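Local coordinates for protein probable oxidoreductase (Pseudomonas aeruginosa, PDB 4B7C) that is probably an NADP-dependent oxidoreductase of the medium-chain dehydrogenase/reductase family, transferring hydride between the nicotinamide cofactor and a substrate not yet identified, at residues I41-E46 against G98-Q103; N45-L50 against P122-L127; T133-Y138 against K292-W297; G167-L172 against G301-R306. All coordinates share one frame; numbering follows the deposited sequence.

Contact 1: residues I41-E46 against G98-Q103; sequences ILVKNE and GALGVQ
Asn45, on strand 41-49, binds the loop 98-103 through its side-chain amide. Asn45 ND2 donates to two backbone carbonyls, Gln103 O at 2.9 Å and Leu100 O at 3.2 Å. Each carbonyl is met from above its plane, not on a lone pair. Gln103 NE2 also bonds to Leu100 O, at 2.8 Å and almost straight (174°), from the face opposite to Asn45 ND2. The side chain of Gln103 thus folds back over its own loop, with CG placed between the backbone N and the carbonyl carbon (chi1 56°). Gln103 OE1 is taken by Gln10 and Asn8.

The packing contacts are few. Leu100 lies along the other end of the Asn45 amide, with its CB 3.4 Å from Asn45 OD1. This oxygen is buried and has no polar partner in the model. The apolar pair is Val43 CG1 with Leu100 CD2 at 4.2 Å, the two side chains crossing at about a right angle.

The contact is buried in the GroES-like part of the protein. Strand 41-49 runs antiparallel to strands 77-85 and 105-108. The loop 98-103 leads from strand 95-97 to strand 105-108, and Leu100 also packs on Phe106 and Phe113.

Contact 2: residues N45-L50 against P122-L127; sequences NEYLSL and PLPRYL
The Tyr47 ring takes Pro124 over one face. Pro124 CG sits 3.8 Å from the ring centroid and 14° off the ring normal, a CH-pi contact. Tyr47 CG lies beside the backbone N (chi1 -64°), which turns the ring toward Pro124. Leu123 approaches the same ring obliquely, with CB 4.0 Å from Tyr47 CE2. Leu127 CD1 reaches the root of the tyrosine, 3.8 Å from Tyr47 CB. Leu127 CD1 also lies 3.7 Å from Ser49 N, against the strand backbone. Its sister CD2 faces Ser49 CB. At the other end, Glu46 OE1 lies 3.3 Å from the methyl carbon Leu123 CD1.

A water joins the two segments beside Ser49. It donates to Leu127 O at 2.7 Å and lies 3.2 Å from Ser49 OG. That hydroxyl also bonds to Lys331 NZ.

Two backbone features set these groups in place. Glu46 and Tyr47 form a classic beta bulge opposite Val79, and both side chains point toward the 122-127 segment. There, residues 123-127 make a 3-10 turn that presents Leu123, Pro124 and Leu127 to the strand. Strand 331-335 lies next to strand 41-49, and Tyr47 also touches Val333 and Lys335. Arg125, on the same turn, forms a salt bridge with Glu307.

The direct contact is mainly apolar, with one CH-pi contact to the tyrosine face. The segments are therefore held by packing and by one bridging water.

Contact 3: residues T133-Y138 against K292-W297; sequences TGMTAY and KEMATW
Met294 and Met135 meet through their terminal methyls, CE to CE at 3.9 Å. The two side chains run alongside one another, pointing opposite ways. Met294 leaves its helix with CG anti to the backbone N (chi1 -179°) and then bends at its next two torsions. This brings Met294 CE against the backbone of Gly134, 4.0 Å from Gly134 O. Met294 CE also lies 4.0 Å from Tyr138 CD1, approaching the ring obliquely.

Tyr138 and Trp297 come next. Trp297 CZ3 lies at the edge of the Tyr138 ring, near its plane and 3.7 Å from Tyr138 CE1. The ring planes are 48° apart. The two rings meet at their rims, and neither stacks on the other.

The segments belong to helices 132-145 and 287-299. The axes of segments 133-138 and 292-297 cross at 102° and come within 11.3 Å. The first helix also packs on helix 161-172 of the Rossmann-fold part, where Ala137 touches Val165 and Ala166. Trp297 of the second helix touches Leu172 of that same helix.

At the polar edge, Tyr138 OH donates to Glu293 OE1 at a short 2.5 Å. The hydroxyl meets the anti side of the carboxylate, slightly out of its plane. Glu293 CG in turn lies over one face of the Trp297 ring, so the glutamate touches both aromatic side chains.

Contact 4: residues G167-L172 against G301-R306; sequences GQIARL and GKLQSR
Gln168 pairs its side-chain amide with both backbone groups of Gln304. Gln168 OE1 accepts from Gln304 N at 2.8 Å, in a nearly straight bond (172°). Gln168 NE2 donates to Gln304 O at 3.0 Å, in the carbonyl plane and on a lone pair. Two bonds to one residue fix the rotation of the amide, much as a neighbouring strand would pair with the chain. NE2 has a second acceptor, Ser164 O, one turn earlier on its own helix.

Arg171, three residues further along the helix, adds a third bond. Arg171 NH2 donates to Lys302 O at 2.9 Å, again nearly straight (171°). The oxygen lies at the edge of the guanidinium, in its plane, and the nitrogen approaches almost in line with the carbonyl bond. The arginine chain is extended to CD and then turns at chi3 (45°), which brings the guanidinium edge onto Lys302 O.

Helix 161-172 lies between the Rossmann strands 152-155 and 176-181 in the chain, a beta-alpha-beta crossover. The 301-306 segment comes off helix 287-299 at Gly301, whose positive phi ends that helix in a Schellman motif. It then runs on toward strand 307-311.

Apolar packing lies beside these bonds. Leu303 CD1 touches Ile169 CG1 at 3.9 Å, and its branch also rests on Gln168 CB. Leu303 reaches inward to Met294 and Leu298. At the rim, Leu172 CD2 meets Lys302 CB at 3.8 Å. The lysine chain then runs away from the helix, and its NZ pairs with Glu300.

Contacts 1 and 3 are buried, while contacts 2 and 4 are only partly so. Contacts 1 and 2 share strand 41-49 and touch, with Leu48 packing on the loop of contact 1. Contact 1 rests on amide-to-carbonyl bonds, contact 2 on apolar and CH-pi packing. Contacts 3 and 4 lie about 9 Å apart between centres. They are joined by Trp297, whose carbonyl probably takes bonds from Lys302 and Leu303, and by Tyr138 packing on Ile169. Contact 3 is mostly apolar with one polar edge; contact 4 is mainly side chain to backbone. Contact 2 reaches both, touching Thr133 and Ser305, whereas contact 1 touches neither.

Contact 1: residues I41-E46 against G98-Q103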
loop_
_atom_site.group_PDB
_atom_site.type_symbol
_atom_site.label_atom_id
_atom_site.label_comp_id
_atom_site.label_asym_id
_atom_site.label_seq_id
_atom_site.Cartn_x
_atom_site.Cartn_y
_atom_site.Cartn_z
ATOM N N ILE B 41 4.398 -35.474 18.817
ATOM C CA ILE B 41 5.226 -35.304 20.009
ATOM C C ILE B 41 4.378 -34.880 21.207
ATOM O O ILE B 41 3.273 -34.343 21.057
ATOM C CB ILE B 41 6.364 -34.299 19.796
ATOM C CG1 ILE B 41 5.827 -32.883 19.571
ATOM C CG2 ILE B 41 7.257 -34.756 18.636
ATOM C CD1 ILE B 41 6.931 -31.845 19.510
ATOM N N LEU B 42 4.901 -35.168 22.395
ATOM C CA LEU B 42 4.324 -34.714 23.668
ATOM C C LEU B 42 5.290 -33.724 24.282
ATOM O O LEU B 42 6.460 -34.057 24.549
ATOM C CB LEU B 42 4.064 -35.884 24.631
ATOM C CG LEU B 42 3.832 -35.540 26.126
ATOM C CD1 LEU B 42 2.617 -34.646 26.308
ATOM C CD2 LEU B 42 3.715 -36.761 27.033
ATOM N N VAL B 43 4.799 -32.514 24.518
ATOM C CA VAL B 43 5.619 -31.421 25.036
ATOM C C VAL B 43 5.068 -30.904 26.364
ATOM O O VAL B 43 3.858 -30.680 26.506
ATOM C CB VAL B 43 5.690 -30.228 24.067
ATOM C CG1 VAL B 43 6.394 -29.051 24.722
ATOM C CG2 VAL B 43 6.391 -30.605 22.764
ATOM N N LYS B 44 5.958 -30.741 27.348
ATOM C CA LYS B 44 5.612 -30.046 28.586
ATOM C C LYS B 44 5.785 -28.558 28.344
ATOM O O LYS B 44 6.897 -28.090 28.123
ATOM C CB LYS B 44 6.486 -30.489 29.763
ATOM C CG LYS B 44 6.243 -29.687 31.044
ATOM C CD LYS B 44 4.860 -29.938 31.641
ATOM C CE LYS B 44 4.417 -28.860 32.641
ATOM N NZ LYS B 44 3.667 -27.717 32.019
ATOM N N ASN B 45 4.678 -27.823 28.350
ATOM C CA ASN B 45 4.733 -26.390 28.087
ATOM C C ASN B 45 5.358 -25.654 29.271
ATOM O O ASN B 45 4.972 -25.870 30.416
ATOM C CB ASN B 45 3.339 -25.833 27.775
ATOM C CG ASN B 45 2.732 -26.426 26.510
ATOM O OD1 ASN B 45 3.405 -27.124 25.737
ATOM N ND2 ASN B 45 1.449 -26.124 26.275
ATOM N N GLU B 46 6.319 -24.784 28.986
ATOM C CA GLU B 46 7.043 -24.071 30.042
ATOM C C GLU B 46 6.743 -22.577 30.071
ATOM O O GLU B 46 6.501 -22.007 31.139
ATOM C CB GLU B 46 8.553 -24.292 29.899
ATOM C CG GLU B 46 8.998 -25.724 30.226
ATOM C CD GLU B 46 10.303 -25.868 31.007
ATOM O OE1 GLU B 46 11.050 -24.855 31.186
ATOM O OE2 GLU B 46 10.551 -27.036 31.459
ATOM N N GLY B 98 6.904 -23.487 19.302
ATOM C CA GLY B 98 5.777 -23.855 18.431
ATOM C C GLY B 98 4.449 -23.390 18.982
ATOM O O GLY B 98 4.393 -22.734 20.030
ATOM N N ALA B 99 3.379 -23.705 18.258
ATOM C CA ALA B 99 2.026 -23.377 18.689
ATOM C C ALA B 99 1.625 -24.405 19.728
ATOM O O ALA B 99 0.999 -25.411 19.412
ATOM C CB ALA B 99 1.048 -23.386 17.496
ATOM N N LEU B 100 2.000 -24.152 20.972
ATOM C CA LEU B 100 1.812 -25.132 22.059
ATOM C C LEU B 100 0.432 -25.067 22.714
ATOM O O LEU B 100 0.010 -26.003 23.394
ATOM C CB LEU B 100 2.888 -24.941 23.137
ATOM C CG LEU B 100 4.338 -25.164 22.668
ATOM C CD1 LEU B 100 5.333 -24.997 23.819
ATOM C CD2 LEU B 100 4.504 -26.521 21.990
ATOM N N GLY B 101 -0.240 -23.931 22.557
ATOM C CA GLY B 101 -1.590 -23.762 23.102
ATOM C C GLY B 101 -1.591 -23.329 24.563
ATOM O O GLY B 101 -0.596 -23.509 25.280
ATOM N N VAL B 102 -2.715 -22.757 25.006
ATOM C CA VAL B 102 -2.843 -22.289 26.384
ATOM C C VAL B 102 -3.219 -23.474 27.253
ATOM O O VAL B 102 -4.388 -23.673 27.608
ATOM C CB VAL B 102 -3.860 -21.142 26.548
ATOM C CG1 VAL B 102 -3.902 -20.699 28.004
ATOM C CG2 VAL B 102 -3.488 -19.948 25.669
ATOM N N GLN B 103 -2.204 -24.258 27.604
ATOM C CA GLN B 103 -2.389 -25.513 28.316
ATOM C C GLN B 103 -1.071 -25.992 28.948
ATOM O O GLN B 103 -0.006 -25.443 28.671
ATOM C CB GLN B 103 -2.927 -26.592 27.376
ATOM C CG GLN B 103 -2.060 -26.831 26.158
ATOM C CD GLN B 103 -2.669 -27.780 25.162
ATOM O OE1 GLN B 103 -3.570 -28.570 25.483
ATOM N NE2 GLN B 103 -2.168 -27.715 23.926
#

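Contact 2: residues N45-L50 against P122-L127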
loop_
_atom_site.group_PDB
_atom_site.type_symbol
_atom_site.label_atom_id
_atom_site.label_comp_id
_atom_site.label_asym_id
_atom_site.label_seq_id
_atom_site.Cartn_x
_atom_site.Cartn_y
_atom_site.Cartn_z
ATOM N N ASN B 45 4.678 -27.823 28.350
ATOM C CA ASN B 45 4.733 -26.390 28.087
ATOM C C ASN B 45 5.358 -25.654 29.271
ATOM O O ASN B 45 4.972 -25.870 30.416
ATOM C CB ASN B 45 3.339 -25.833 27.775
ATOM C CG ASN B 45 2.732 -26.426 26.510
ATOM O OD1 ASN B 45 3.405 -27.124 25.737
ATOM N ND2 ASN B 45 1.449 -26.124 26.275
ATOM N N GLU B 46 6.319 -24.784 28.986
ATOM C CA GLU B 46 7.043 -24.071 30.042
ATOM C C GLU B 46 6.743 -22.577 30.071
ATOM O O GLU B 46 6.501 -22.007 31.139
ATOM C CB GLU B 46 8.553 -24.292 29.899
ATOM C CG GLU B 46 8.998 -25.724 30.226
ATOM C CD GLU B 46 10.303 -25.868 31.007
ATOM O OE1 GLU B 46 11.050 -24.855 31.186
ATOM O OE2 GLU B 46 10.551 -27.036 31.459
ATOM N N TYR B 47 6.787 -21.958 28.898
ATOM C CA TYR B 47 6.477 -20.550 28.746
ATOM C C TYR B 47 5.585 -20.337 27.523
ATOM O O TYR B 47 5.812 -20.919 26.466
ATOM C CB TYR B 47 7.734 -19.727 28.578
ATOM C CG TYR B 47 8.642 -19.746 29.778
ATOM C CD1 TYR B 47 8.492 -18.811 30.798
ATOM C CD2 TYR B 47 9.649 -20.691 29.885
ATOM C CE1 TYR B 47 9.323 -18.812 31.900
ATOM C CE2 TYR B 47 10.494 -20.703 30.976
ATOM C CZ TYR B 47 10.328 -19.769 31.983
ATOM O OH TYR B 47 11.150 -19.767 33.068
ATOM N N LEU B 48 4.592 -19.466 27.683
ATOM C CA LEU B 48 3.666 -19.110 26.603
ATOM C C LEU B 48 3.757 -17.647 26.251
ATOM O O LEU B 48 3.959 -16.791 27.113
ATOM C CB LEU B 48 2.234 -19.432 26.979
ATOM C CG LEU B 48 1.956 -20.889 27.327
ATOM C CD1 LEU B 48 0.504 -21.021 27.748
ATOM C CD2 LEU B 48 2.307 -21.864 26.196
ATOM N N SER B 49 3.678 -17.380 24.952
ATOM C CA SER B 49 3.719 -16.025 24.441
ATOM C C SER B 49 2.316 -15.422 24.479
ATOM O O SER B 49 1.379 -15.959 23.901
ATOM C CB SER B 49 4.243 -15.984 23.016
ATOM O OG SER B 49 4.145 -14.663 22.502
ATOM N N LEU B 50 2.180 -14.314 25.192
ATOM C CA LEU B 50 0.946 -13.547 25.153
ATOM C C LEU B 50 1.153 -12.388 24.176
ATOM O O LEU B 50 2.026 -11.536 24.393
ATOM C CB LEU B 50 0.545 -13.074 26.552
ATOM C CG LEU B 50 -0.241 -14.069 27.422
ATOM C CD1 LEU B 50 0.357 -15.466 27.431
ATOM C CD2 LEU B 50 -0.324 -13.541 28.845
ATOM N N PRO B 122 18.263 -17.418 27.730
ATOM C CA PRO B 122 17.170 -17.861 28.575
ATOM C C PRO B 122 15.939 -18.286 27.753
ATOM O O PRO B 122 15.663 -17.701 26.704
ATOM C CB PRO B 122 16.841 -16.638 29.417
ATOM C CG PRO B 122 17.852 -15.600 29.108
ATOM C CD PRO B 122 18.581 -15.989 27.878
ATOM N N LEU B 123 15.246 -19.308 28.239
ATOM C CA LEU B 123 14.120 -19.911 27.532
ATOM C C LEU B 123 13.069 -18.895 27.078
ATOM O O LEU B 123 12.653 -18.956 25.939
ATOM C CB LEU B 123 13.450 -20.996 28.370
ATOM C CG LEU B 123 13.976 -22.424 28.220
ATOM C CD1 LEU B 123 13.020 -23.379 28.929
ATOM C CD2 LEU B 123 14.040 -22.800 26.740
ATOM N N PRO B 124 12.667 -17.960 27.958
ATOM C CA PRO B 124 11.647 -17.008 27.561
ATOM C C PRO B 124 12.063 -16.098 26.421
ATOM O O PRO B 124 11.200 -15.588 25.717
ATOM C CB PRO B 124 11.443 -16.160 28.819
ATOM C CG PRO B 124 11.926 -16.997 29.937
ATOM C CD PRO B 124 13.079 -17.755 29.360
ATOM N N ARG B 125 13.369 -15.921 26.229
ATOM C CA ARG B 125 13.877 -15.086 25.150
ATOM C C ARG B 125 13.600 -15.682 23.756
ATOM O O ARG B 125 13.581 -14.972 22.749
ATOM C CB ARG B 125 15.371 -14.805 25.310
ATOM C CG ARG B 125 15.857 -13.767 24.306
ATOM C CD ARG B 125 16.827 -12.767 24.893
ATOM N NE ARG B 125 16.373 -12.206 26.161
ATOM C CZ ARG B 125 17.166 -11.911 27.189
ATOM N NH1 ARG B 125 18.479 -12.132 27.138
ATOM N NH2 ARG B 125 16.636 -11.402 28.288
ATOM N N TYR B 126 13.376 -16.987 23.716
ATOM C CA TYR B 126 12.971 -17.658 22.478
ATOM C C TYR B 126 11.496 -17.385 22.139
ATOM O O TYR B 126 10.963 -17.927 21.174
ATOM C CB TYR B 126 13.229 -19.166 22.563
ATOM C CG TYR B 126 14.700 -19.482 22.442
ATOM C CD1 TYR B 126 15.353 -19.351 21.227
ATOM C CD2 TYR B 126 15.426 -19.898 23.539
ATOM C CE1 TYR B 126 16.705 -19.630 21.106
ATOM C CE2 TYR B 126 16.768 -20.188 23.430
ATOM C CZ TYR B 126 17.419 -20.043 22.221
ATOM O OH TYR B 126 18.758 -20.362 22.141
ATOM N N LEU B 127 10.850 -16.556 22.958
ATOM C CA LEU B 127 9.509 -16.039 22.656
ATOM C C LEU B 127 9.536 -14.554 22.358
ATOM O O LEU B 127 8.498 -13.970 22.068
ATOM C CB LEU B 127 8.562 -16.287 23.823
ATOM C CG LEU B 127 8.275 -17.735 24.130
ATOM C CD1 LEU B 127 7.351 -17.781 25.344
ATOM C CD2 LEU B 127 7.660 -18.401 22.914
HETATM O O HOH W 1 6.648 -15.360 20.647
#

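Contact 3: residues T133-Y138 against K292-W297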
loop_
_atom_site.group_PDB
_atom_site.type_symbol
_atom_site.label_atom_id
_atom_site.label_comp_id
_atom_site.label_asym_id
_atom_site.label_seq_id
_atom_site.Cartn_x
_atom_site.Cartn_y
_atom_site.Cartn_z
ATOM N N THR B 133 8.282 -12.451 17.759
ATOM C CA THR B 133 8.250 -10.982 17.790
ATOM C C THR B 133 9.543 -10.412 17.232
ATOM O O THR B 133 9.537 -9.495 16.408
ATOM C CB THR B 133 7.984 -10.419 19.200
ATOM O OG1 THR B 133 8.960 -10.917 20.102
ATOM C CG2 THR B 133 6.589 -10.810 19.683
ATOM N N GLY B 134 10.660 -10.981 17.668
ATOM C CA GLY B 134 11.986 -10.558 17.209
ATOM C C GLY B 134 12.211 -10.825 15.728
ATOM O O GLY B 134 12.746 -9.982 15.005
ATOM N N MET B 135 11.790 -11.999 15.271
ATOM C CA MET B 135 11.903 -12.346 13.844
ATOM C C MET B 135 10.922 -11.536 12.976
ATOM O O MET B 135 11.207 -11.245 11.825
ATOM C CB MET B 135 11.706 -13.839 13.618
ATOM C CG MET B 135 12.857 -14.715 14.116
ATOM S SD MET B 135 14.480 -14.276 13.475
ATOM C CE MET B 135 15.045 -12.934 14.535
ATOM N N THR B 136 9.775 -11.169 13.534
ATOM C CA THR B 136 8.858 -10.252 12.839
ATOM C C THR B 136 9.586 -8.927 12.573
ATOM O O THR B 136 9.612 -8.433 11.456
ATOM C CB THR B 136 7.572 -9.990 13.638
ATOM O OG1 THR B 136 6.837 -11.201 13.741
ATOM C CG2 THR B 136 6.668 -8.901 12.952
ATOM N N ALA B 137 10.192 -8.373 13.622
ATOM C CA ALA B 137 10.946 -7.120 13.516
ATOM C C ALA B 137 12.041 -7.252 12.481
ATOM O O ALA B 137 12.208 -6.398 11.613
ATOM C CB ALA B 137 11.547 -6.722 14.876
ATOM N N TYR B 138 12.801 -8.330 12.596
ATOM C CA TYR B 138 13.963 -8.570 11.748
ATOM C C TYR B 138 13.585 -8.633 10.267
ATOM O O TYR B 138 14.122 -7.879 9.443
ATOM C CB TYR B 138 14.622 -9.888 12.169
ATOM C CG TYR B 138 15.911 -10.204 11.469
ATOM C CD1 TYR B 138 17.130 -9.764 11.984
ATOM C CD2 TYR B 138 15.927 -10.983 10.312
ATOM C CE1 TYR B 138 18.317 -10.064 11.347
ATOM C CE2 TYR B 138 17.118 -11.293 9.672
ATOM C CZ TYR B 138 18.308 -10.828 10.194
ATOM O OH TYR B 138 19.493 -11.138 9.575
ATOM N N LYS B 292 20.561 -16.502 14.124
ATOM C CA LYS B 292 22.015 -16.469 14.311
ATOM C C LYS B 292 22.504 -15.023 14.413
ATOM O O LYS B 292 23.285 -14.701 15.297
ATOM C CB LYS B 292 22.736 -17.202 13.171
ATOM C CG LYS B 292 24.247 -17.332 13.346
ATOM C CD LYS B 292 24.910 -17.920 12.101
ATOM C CE LYS B 292 26.427 -17.755 12.131
ATOM N NZ LYS B 292 27.056 -17.999 10.804
ATOM N N GLU B 293 22.059 -14.165 13.501
ATOM C CA GLU B 293 22.483 -12.768 13.525
ATOM C C GLU B 293 21.956 -12.047 14.766
ATOM O O GLU B 293 22.699 -11.332 15.428
ATOM C CB GLU B 293 22.073 -12.004 12.272
ATOM C CG GLU B 293 22.562 -10.563 12.306
ATOM C CD GLU B 293 22.612 -9.900 10.946
ATOM O OE1 GLU B 293 21.587 -9.900 10.243
ATOM O OE2 GLU B 293 23.670 -9.337 10.601
ATOM N N MET B 294 20.682 -12.258 15.077
ATOM C CA MET B 294 20.063 -11.669 16.273
ATOM C C MET B 294 20.827 -12.062 17.543
ATOM O O MET B 294 21.084 -11.229 18.401
ATOM C CB MET B 294 18.599 -12.100 16.402
ATOM C CG MET B 294 17.867 -11.514 17.606
ATOM S SD MET B 294 17.619 -9.715 17.473
ATOM C CE MET B 294 16.633 -9.707 15.973
ATOM N N ALA B 295 21.184 -13.336 17.644
ATOM C CA ALA B 295 21.944 -13.858 18.793
ATOM C C ALA B 295 23.283 -13.131 18.988
ATOM O O ALA B 295 23.672 -12.840 20.113
ATOM C CB ALA B 295 22.175 -15.364 18.657
ATOM N N THR B 296 23.982 -12.839 17.899
ATOM C CA THR B 296 25.264 -12.128 17.988
ATOM C C THR B 296 25.060 -10.664 18.417
ATOM O O THR B 296 25.841 -10.124 19.198
ATOM C CB THR B 296 26.070 -12.193 16.676
ATOM O OG1 THR B 296 25.417 -11.421 15.666
ATOM C CG2 THR B 296 26.196 -13.628 16.204
ATOM N N TRP B 297 24.013 -10.025 17.911
ATOM C CA TRP B 297 23.697 -8.648 18.319
ATOM C C TRP B 297 23.430 -8.592 19.796
ATOM O O TRP B 297 23.909 -7.698 20.495
ATOM C CB TRP B 297 22.492 -8.091 17.562
ATOM C CG TRP B 297 22.780 -7.671 16.131
ATOM C CD1 TRP B 297 23.989 -7.246 15.585
ATOM C CD2 TRP B 297 21.824 -7.585 15.028
ATOM N NE1 TRP B 297 23.857 -6.934 14.255
ATOM C CE2 TRP B 297 22.584 -7.108 13.860
ATOM C CE3 TRP B 297 20.468 -7.860 14.893
ATOM C CZ2 TRP B 297 21.994 -6.925 12.625
ATOM C CZ3 TRP B 297 19.888 -7.665 13.639
ATOM C CH2 TRP B 297 20.631 -7.208 12.535
#

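Contact 4: residues G167-L172 against G301-R306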
loop_
_atom_site.group_PDB
_atom_site.type_symbol
_atom_site.label_atom_id
_atom_site.label_comp_id
_atom_site.label_asym_id
_atom_site.label_seq_id
_atom_site.Cartn_x
_atom_site.Cartn_y
_atom_site.Cartn_z
ATOM N N GLY B 167 13.291 -1.004 16.114
ATOM C CA GLY B 167 13.992 0.276 16.280
ATOM C C GLY B 167 15.482 0.123 16.541
ATOM O O GLY B 167 16.291 0.885 16.029
ATOM N N GLN B 168 15.838 -0.892 17.313
ATOM C CA GLN B 168 17.243 -1.166 17.618
ATOM C C GLN B 168 17.984 -1.677 16.398
ATOM O O GLN B 168 19.125 -1.288 16.128
ATOM C CB GLN B 168 17.365 -2.165 18.774
ATOM C CG GLN B 168 16.863 -1.621 20.104
ATOM C CD GLN B 168 16.986 -2.626 21.239
ATOM O OE1 GLN B 168 18.065 -2.819 21.782
ATOM N NE2 GLN B 168 15.877 -3.258 21.609
ATOM N N ILE B 169 17.331 -2.545 15.634
ATOM C CA ILE B 169 17.917 -3.014 14.375
ATOM C C ILE B 169 18.161 -1.827 13.443
ATOM O O ILE B 169 19.221 -1.707 12.830
ATOM C CB ILE B 169 17.031 -4.064 13.672
ATOM C CG1 ILE B 169 16.926 -5.335 14.522
ATOM C CG2 ILE B 169 17.633 -4.436 12.319
ATOM C CD1 ILE B 169 15.938 -6.352 13.992
ATOM N N ALA B 170 17.165 -0.952 13.341
ATOM C CA ALA B 170 17.260 0.241 12.495
ATOM C C ALA B 170 18.443 1.132 12.898
ATOM O O ALA B 170 19.169 1.641 12.038
ATOM C CB ALA B 170 15.962 1.029 12.564
ATOM N N ARG B 171 18.644 1.290 14.206
ATOM C CA ARG B 171 19.802 2.043 14.734
ATOM C C ARG B 171 21.100 1.417 14.251
ATOM O O ARG B 171 22.005 2.107 13.786
ATOM C CB ARG B 171 19.785 2.104 16.275
ATOM C CG ARG B 171 21.052 2.714 16.896
ATOM C CD ARG B 171 21.017 2.824 18.423
ATOM N NE ARG B 171 20.509 1.611 19.063
ATOM C CZ ARG B 171 21.213 0.497 19.258
ATOM N NH1 ARG B 171 22.486 0.413 18.875
ATOM N NH2 ARG B 171 20.637 -0.546 19.846
ATOM N N LEU B 172 21.174 0.091 14.330
ATOM C CA LEU B 172 22.364 -0.647 13.894
ATOM C C LEU B 172 22.657 -0.499 12.404
ATOM O O LEU B 172 23.797 -0.667 11.980
ATOM C CB LEU B 172 22.237 -2.132 14.231
ATOM C CG LEU B 172 22.253 -2.452 15.722
ATOM C CD1 LEU B 172 21.986 -3.937 15.948
ATOM C CD2 LEU B 172 23.596 -2.032 16.307
ATOM N N GLY B 301 25.894 -6.982 22.950
ATOM C CA GLY B 301 25.260 -5.861 23.650
ATOM C C GLY B 301 24.761 -4.760 22.725
ATOM O O GLY B 301 24.426 -3.667 23.183
ATOM N N LYS B 302 24.717 -5.047 21.426
ATOM C CA LYS B 302 24.243 -4.087 20.425
ATOM C C LYS B 302 22.724 -3.999 20.415
ATOM O O LYS B 302 22.156 -3.006 19.987
ATOM C CB LYS B 302 24.729 -4.461 19.031
ATOM C CG LYS B 302 26.211 -4.234 18.804
ATOM C CD LYS B 302 26.629 -4.621 17.395
ATOM C CE LYS B 302 28.118 -4.426 17.184
ATOM N NZ LYS B 302 28.552 -5.131 15.950
ATOM N N LEU B 303 22.076 -5.041 20.912
ATOM C CA LEU B 303 20.622 -5.096 20.998
ATOM C C LEU B 303 20.189 -5.679 22.350
ATOM O O LEU B 303 20.791 -6.627 22.829
ATOM C CB LEU B 303 20.073 -5.956 19.853
ATOM C CG LEU B 303 18.575 -5.857 19.562
ATOM C CD1 LEU B 303 18.350 -5.994 18.059
ATOM C CD2 LEU B 303 17.807 -6.915 20.340
ATOM N N GLN B 304 19.142 -5.104 22.936
ATOM C CA GLN B 304 18.595 -5.536 24.236
ATOM C C GLN B 304 17.203 -6.119 24.116
ATOM O O GLN B 304 16.412 -5.629 23.318
ATOM C CB GLN B 304 18.476 -4.340 25.191
ATOM C CG GLN B 304 19.787 -3.785 25.705
ATOM C CD GLN B 304 19.593 -2.494 26.469
ATOM O OE1 GLN B 304 20.343 -1.554 26.278
ATOM N NE2 GLN B 304 18.580 -2.443 27.324
ATOM N N SER B 305 16.888 -7.101 24.966
ATOM C CA SER B 305 15.568 -7.708 25.004
ATOM C C SER B 305 14.995 -7.777 26.415
ATOM O O SER B 305 15.599 -8.347 27.320
ATOM C CB SER B 305 15.614 -9.122 24.417
ATOM O OG SER B 305 14.306 -9.666 24.304
ATOM N N ARG B 306 13.790 -7.246 26.584
ATOM C CA ARG B 306 13.098 -7.325 27.884
ATOM C C ARG B 306 11.864 -8.216 27.815
ATOM O O ARG B 306 11.001 -8.055 26.949
ATOM C CB ARG B 306 12.705 -5.958 28.499
ATOM C CG ARG B 306 11.851 -5.058 27.627
ATOM C CD ARG B 306 11.709 -3.665 28.244
ATOM N NE ARG B 306 11.413 -3.685 29.686
ATOM C CZ ARG B 306 10.818 -2.693 30.335
ATOM N NH1 ARG B 306 10.439 -1.601 29.683
ATOM N NH2 ARG B 306 10.586 -2.805 31.642
#